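Local coordinates for protein G/U mismatch-specific DNA glycosylase (Deinococcus radiodurans, PDB 2C2Q) that belongs to the uracil-DNA glycosylase superfamily, as a mismatch-specific member whose alpha/beta fold is built round a central, mostly parallel sheet, at residues A[20-33]-A[109-122]. The protein carries 1 engineered substitution. Sequence-based numbering, arbitrary orientation.
Sequences DVLQPGLTLVLVGT and KVEHYRPRIVAFTS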
loop_
_atom_site.group_PDB
_atom_site.type_symbol
_atom_site.label_atom_id
_atom_site.label_comp_id
_atom_site.label_asym_id
_atom_site.label_seq_id
_atom_site.Cartn_x
_atom_site.Cartn_y
_atom_site.Cartn_z
ATOM N N ASP A 20 7.687 -8.344 1.680
ATOM C CA ASP A 20 6.209 -8.228 1.621
ATOM C C ASP A 20 5.517 -8.710 2.882
ATOM O O ASP A 20 6.058 -9.555 3.629
ATOM C CB ASP A 20 5.694 -8.992 0.444
ATOM C CG ASP A 20 5.951 -8.255 -0.832
ATOM O OD1 ASP A 20 6.241 -6.997 -0.822
ATOM O OD2 ASP A 20 5.916 -8.887 -1.904
ATOM N N VAL A 21 4.335 -8.124 3.186
ATOM C CA VAL A 21 3.481 -8.668 4.220
ATOM C C VAL A 21 2.189 -9.078 3.514
ATOM O O VAL A 21 1.307 -8.232 3.214
ATOM C CB VAL A 21 3.200 -7.610 5.324
ATOM C CG1 VAL A 21 2.255 -8.119 6.405
ATOM C CG2 VAL A 21 4.536 -7.084 5.889
ATOM N N LEU A 22 2.065 -10.363 3.233
ATOM C CA LEU A 22 1.013 -10.819 2.319
ATOM C C LEU A 22 0.638 -12.196 2.762
ATOM O O LEU A 22 1.514 -12.988 3.172
ATOM C CB LEU A 22 1.468 -10.849 0.833
ATOM C CG LEU A 22 1.769 -9.499 0.154
ATOM C CD1 LEU A 22 2.380 -9.722 -1.231
ATOM C CD2 LEU A 22 0.445 -8.645 0.095
ATOM N N GLN A 23 -0.654 -12.479 2.669
ATOM C CA GLN A 23 -1.208 -13.798 3.032
ATOM C C GLN A 23 -2.644 -13.816 2.494
ATOM O O GLN A 23 -3.218 -12.743 2.235
ATOM C CB GLN A 23 -1.123 -14.031 4.548
ATOM C CG GLN A 23 -1.920 -13.075 5.403
ATOM C CD GLN A 23 -1.690 -13.291 6.853
ATOM O OE1 GLN A 23 -0.539 -13.322 7.306
ATOM N NE2 GLN A 23 -2.762 -13.372 7.614
ATOM N N PRO A 24 -3.226 -14.998 2.273
ATOM C CA PRO A 24 -4.671 -15.075 1.954
ATOM C C PRO A 24 -5.608 -14.382 2.969
ATOM O O PRO A 24 -5.299 -14.252 4.178
ATOM C CB PRO A 24 -4.955 -16.601 1.982
ATOM C CG PRO A 24 -3.623 -17.241 1.675
ATOM C CD PRO A 24 -2.581 -16.338 2.354
ATOM N N GLY A 25 -6.767 -13.946 2.487
ATOM C CA GLY A 25 -7.815 -13.486 3.437
ATOM C C GLY A 25 -7.676 -12.078 4.011
ATOM O O GLY A 25 -8.337 -11.732 5.002
ATOM N N LEU A 26 -6.775 -11.254 3.462
ATOM C CA LEU A 26 -6.596 -9.918 4.003
ATOM C C LEU A 26 -7.709 -8.996 3.519
ATOM O O LEU A 26 -8.164 -9.150 2.416
ATOM C CB LEU A 26 -5.250 -9.297 3.590
ATOM C CG LEU A 26 -3.998 -9.943 4.279
ATOM C CD1 LEU A 26 -2.789 -9.412 3.453
ATOM C CD2 LEU A 26 -3.852 -9.562 5.676
ATOM N N THR A 27 -8.048 -8.073 4.389
ATOM C CA THR A 27 -9.009 -7.007 4.027
ATOM C C THR A 27 -8.389 -5.941 3.101
ATOM O O THR A 27 -9.035 -5.437 2.143
ATOM C CB THR A 27 -9.629 -6.380 5.286
ATOM O OG1 THR A 27 -10.234 -7.412 6.114
ATOM C CG2 THR A 27 -10.811 -5.510 4.845
ATOM N N LEU A 28 -7.144 -5.584 3.345
ATOM C CA LEU A 28 -6.606 -4.430 2.691
ATOM C C LEU A 28 -5.082 -4.615 2.540
ATOM O O LEU A 28 -4.412 -4.859 3.536
ATOM C CB LEU A 28 -6.850 -3.190 3.569
ATOM C CG LEU A 28 -6.018 -1.888 3.265
ATOM C CD1 LEU A 28 -6.326 -1.396 1.834
ATOM C CD2 LEU A 28 -6.284 -0.797 4.313
ATOM N N VAL A 29 -4.597 -4.451 1.323
ATOM C CA VAL A 29 -3.148 -4.326 1.137
ATOM C C VAL A 29 -2.826 -2.913 0.646
ATOM O O VAL A 29 -3.376 -2.453 -0.372
ATOM C CB VAL A 29 -2.676 -5.359 0.109
ATOM C CG1 VAL A 29 -1.203 -5.125 -0.336
ATOM C CG2 VAL A 29 -2.918 -6.815 0.615
ATOM N N LEU A 30 -1.879 -2.294 1.338
ATOM C CA LEU A 30 -1.448 -0.891 1.090
ATOM C C LEU A 30 -0.151 -0.976 0.299
ATOM O O LEU A 30 0.821 -1.614 0.751
ATOM C CB LEU A 30 -1.249 -0.137 2.381
ATOM C CG LEU A 30 -2.612 0.142 3.062
ATOM C CD1 LEU A 30 -2.428 0.043 4.602
ATOM C CD2 LEU A 30 -3.185 1.529 2.502
ATOM N N VAL A 31 -0.169 -0.400 -0.888
ATOM C CA VAL A 31 0.936 -0.547 -1.843
ATOM C C VAL A 31 1.639 0.810 -2.101
ATOM O O VAL A 31 0.978 1.781 -2.574
ATOM C CB VAL A 31 0.431 -1.072 -3.185
ATOM C CG1 VAL A 31 1.628 -1.238 -4.166
ATOM C CG2 VAL A 31 -0.378 -2.400 -3.014
ATOM N N GLY A 32 2.911 0.927 -1.748
ATOM C CA GLY A 32 3.632 2.171 -1.998
ATOM C C GLY A 32 4.392 2.142 -3.322
ATOM O O GLY A 32 4.290 1.183 -4.078
ATOM N N THR A 33 5.184 3.177 -3.601
ATOM C CA THR A 33 6.048 3.145 -4.818
ATOM C C THR A 33 7.259 2.222 -4.584
ATOM O O THR A 33 7.499 1.242 -5.320
ATOM C CB THR A 33 6.534 4.577 -5.084
ATOM O OG1 THR A 33 6.910 5.164 -3.840
ATOM C CG2 THR A 33 5.343 5.486 -5.580
ATOM N N LYS A 109 0.774 -11.222 -7.307
ATOM C CA LYS A 109 0.496 -11.329 -5.910
ATOM C C LYS A 109 -1.006 -11.088 -5.603
ATOM O O LYS A 109 -1.562 -11.719 -4.753
ATOM C CB LYS A 109 1.388 -10.348 -5.129
ATOM C CG LYS A 109 2.882 -10.708 -5.179
ATOM C CD LYS A 109 3.735 -9.511 -4.702
ATOM C CE LYS A 109 5.153 -9.732 -5.052
ATOM N NZ LYS A 109 6.023 -8.524 -4.686
ATOM N N VAL A 110 -1.603 -10.072 -6.224
ATOM C CA VAL A 110 -2.975 -9.732 -5.936
ATOM C C VAL A 110 -3.891 -10.903 -6.345
ATOM O O VAL A 110 -4.842 -11.212 -5.647
ATOM C CB VAL A 110 -3.375 -8.454 -6.643
ATOM C CG1 VAL A 110 -4.863 -8.191 -6.479
ATOM C CG2 VAL A 110 -2.605 -7.273 -6.030
ATOM N N GLU A 111 -3.539 -11.517 -7.458
ATOM C CA GLU A 111 -4.311 -12.639 -8.037
ATOM C C GLU A 111 -4.214 -13.836 -7.107
ATOM O O GLU A 111 -5.172 -14.577 -6.934
ATOM C CB GLU A 111 -3.753 -13.020 -9.409
ATOM C CG GLU A 111 -4.360 -14.326 -9.976
ATOM C CD GLU A 111 -5.894 -14.355 -9.976
ATOM O OE1 GLU A 111 -6.534 -13.307 -10.257
ATOM O OE2 GLU A 111 -6.483 -15.437 -9.699
ATOM N N HIS A 112 -3.016 -14.046 -6.576
ATOM C CA HIS A 112 -2.766 -15.134 -5.654
ATOM C C HIS A 112 -3.443 -14.942 -4.301
ATOM O O HIS A 112 -4.223 -15.800 -3.846
ATOM C CB HIS A 112 -1.251 -15.403 -5.520
ATOM C CG HIS A 112 -0.947 -16.475 -4.527
ATOM N ND1 HIS A 112 -1.077 -17.824 -4.824
ATOM C CD2 HIS A 112 -0.632 -16.411 -3.216
ATOM C CE1 HIS A 112 -0.806 -18.534 -3.743
ATOM N NE2 HIS A 112 -0.519 -17.700 -2.760
ATOM N N TYR A 113 -3.203 -13.806 -3.634
ATOM C CA TYR A 113 -3.687 -13.585 -2.269
ATOM C C TYR A 113 -5.123 -13.036 -2.175
ATOM O O TYR A 113 -5.739 -13.125 -1.111
ATOM C CB TYR A 113 -2.736 -12.600 -1.595
ATOM C CG TYR A 113 -1.372 -13.176 -1.376
ATOM C CD1 TYR A 113 -1.193 -14.193 -0.413
ATOM C CD2 TYR A 113 -0.249 -12.705 -2.088
ATOM C CE1 TYR A 113 0.079 -14.739 -0.198
ATOM C CE2 TYR A 113 1.011 -13.251 -1.866
ATOM C CZ TYR A 113 1.160 -14.239 -0.925
ATOM O OH TYR A 113 2.399 -14.811 -0.660
ATOM N N ARG A 114 -5.619 -12.438 -3.270
ATOM C CA ARG A 114 -7.025 -11.986 -3.279
ATOM C C ARG A 114 -7.442 -11.119 -2.063
ATOM O O ARG A 114 -8.476 -11.354 -1.433
ATOM C CB ARG A 114 -7.965 -13.213 -3.391
ATOM C CG ARG A 114 -7.771 -14.025 -4.649
ATOM C CD ARG A 114 -7.995 -13.254 -5.932
ATOM N NE ARG A 114 -7.894 -14.102 -7.120
ATOM C CZ ARG A 114 -8.876 -14.914 -7.562
ATOM N NH1 ARG A 114 -10.037 -14.985 -6.932
ATOM N NH2 ARG A 114 -8.690 -15.668 -8.644
ATOM N N PRO A 115 -6.688 -10.062 -1.729
ATOM C CA PRO A 115 -7.136 -9.171 -0.634
ATOM C C PRO A 115 -8.465 -8.473 -1.024
ATOM O O PRO A 115 -8.729 -8.340 -2.236
ATOM C CB PRO A 115 -6.003 -8.139 -0.546
ATOM C CG PRO A 115 -5.443 -8.105 -1.956
ATOM C CD PRO A 115 -5.491 -9.568 -2.426
ATOM N N ARG A 116 -9.257 -8.035 -0.047
ATOM C CA ARG A 116 -10.554 -7.376 -0.385
ATOM C C ARG A 116 -10.318 -6.005 -1.041
ATOM O O ARG A 116 -11.107 -5.586 -1.908
ATOM C CB ARG A 116 -11.454 -7.246 0.842
ATOM C CG ARG A 116 -11.989 -8.621 1.424
ATOM C CD ARG A 116 -12.586 -9.590 0.385
ATOM N NE ARG A 116 -13.498 -8.936 -0.531
ATOM C CZ ARG A 116 -14.772 -8.635 -0.248
ATOM N NH1 ARG A 116 -15.302 -8.966 0.950
ATOM N NH2 ARG A 116 -15.497 -7.972 -1.161
ATOM N N ILE A 117 -9.234 -5.332 -0.629
ATOM C CA ILE A 117 -8.922 -3.993 -1.145
ATOM C C ILE A 117 -7.435 -3.922 -1.427
ATOM O O ILE A 117 -6.646 -4.475 -0.644
ATOM C CB ILE A 117 -9.289 -2.886 -0.152
ATOM C CG1 ILE A 117 -10.807 -2.956 0.230
ATOM C CG2 ILE A 117 -8.917 -1.530 -0.788
ATOM C CD1 ILE A 117 -11.079 -2.236 1.512
ATOM N N VAL A 118 -7.080 -3.343 -2.582
ATOM C CA VAL A 118 -5.681 -2.883 -2.803
ATOM C C VAL A 118 -5.735 -1.352 -2.823
ATOM O O VAL A 118 -6.450 -0.794 -3.647
ATOM C CB VAL A 118 -5.105 -3.459 -4.123
ATOM C CG1 VAL A 118 -3.682 -2.806 -4.448
ATOM C CG2 VAL A 118 -4.944 -4.946 -3.945
ATOM N N ALA A 119 -5.008 -0.688 -1.918
ATOM C CA ALA A 119 -5.065 0.787 -1.870
ATOM C C ALA A 119 -3.636 1.297 -2.118
ATOM O O ALA A 119 -2.723 0.962 -1.373
ATOM C CB ALA A 119 -5.602 1.307 -0.545
ATOM N N PHE A 120 -3.440 1.971 -3.254
ATOM C CA PHE A 120 -2.153 2.635 -3.534
ATOM C C PHE A 120 -2.000 3.830 -2.617
ATOM O O PHE A 120 -2.940 4.636 -2.453
ATOM C CB PHE A 120 -2.042 3.064 -5.006
ATOM C CG PHE A 120 -2.023 1.883 -5.929
ATOM C CD1 PHE A 120 -0.806 1.250 -6.213
ATOM C CD2 PHE A 120 -3.214 1.312 -6.388
ATOM C CE1 PHE A 120 -0.733 0.121 -7.015
ATOM C CE2 PHE A 120 -3.135 0.161 -7.204
ATOM C CZ PHE A 120 -1.908 -0.410 -7.513
ATOM N N THR A 121 -0.854 3.918 -1.954
ATOM C CA THR A 121 -0.623 5.043 -1.000
ATOM C C THR A 121 -0.063 6.292 -1.672
ATOM O O THR A 121 0.390 7.204 -1.001
ATOM C CB THR A 121 0.307 4.599 0.157
ATOM O OG1 THR A 121 1.603 4.233 -0.408
ATOM C CG2 THR A 121 -0.270 3.292 0.809
ATOM N N SER A 122 -0.034 6.292 -2.990
ATOM C CA SER A 122 0.242 7.523 -3.751
ATOM C C SER A 122 -0.301 7.384 -5.166
ATOM O O SER A 122 -0.457 6.289 -5.701
ATOM C CB SER A 122 1.752 7.813 -3.801
ATOM O OG SER A 122 2.401 6.752 -4.506
HETATM O O HOH W 1 -5.258 -11.456 1.013
HETATM O O HOH W 2 -7.711 -14.777 -0.203
HETATM O O HOH W 3 -9.629 -11.624 1.576
HETATM O O HOH W 4 1.419 3.680 -4.541
HETATM O O HOH W 5 3.431 5.521 -2.208
#
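Val29 and Val31 are hydrogen-bonded through their backbones to Ile117, Ala119 and Thr121, joining 28-32 and 117-120 as neighbouring parallel strands of the alpha/beta/alpha core. Val29 N donates to Ile117 O and Val29 O accepts from Ala119 N; Val31 repeats the pattern, its N on Ala119 O and its O on Thr121 N at 2.9 Å, close to straight at 170°. Before the strands, Arg116 N donates to Leu26 O, while water 1 ties Gln23 O and Leu26 N to Tyr113 O.

Apolar packing covers both faces of this pair. On one, Leu28 CD1 touches Ile117 CG2 and Ala119 CB, against Leu176 of helix 171-188; on the other, the side of helix 103-113, Val31 CG2 meets Val118 CG1 at 3.6 Å, and Val29 CG2 rests on the Pro115 ring. Farther out, Leu22 CB makes a CH-pi contact 3.8 Å from the Tyr113 ring centroid, His112 CD2 lies over the centre of the opposite face, and Pro24 CD lies at the edge.

The charged contact is a salt bridge, with Lys109 NZ 2.8 Å from Asp20 OD2 on its syn lone pair. Lys109 gets there with its chain extended beyond CG (chi2 165°), its CD passing Leu22 CD1. Asp20 OD1 is hydrogen-bonded to Thr83 and salt-bridged to Lys87, and Lys109 NZ is hydrogen-bonded to Tyr16 OH. The two buried charges thus probably offset each other, fastening the loop before strand 28-32 to helix 103-113.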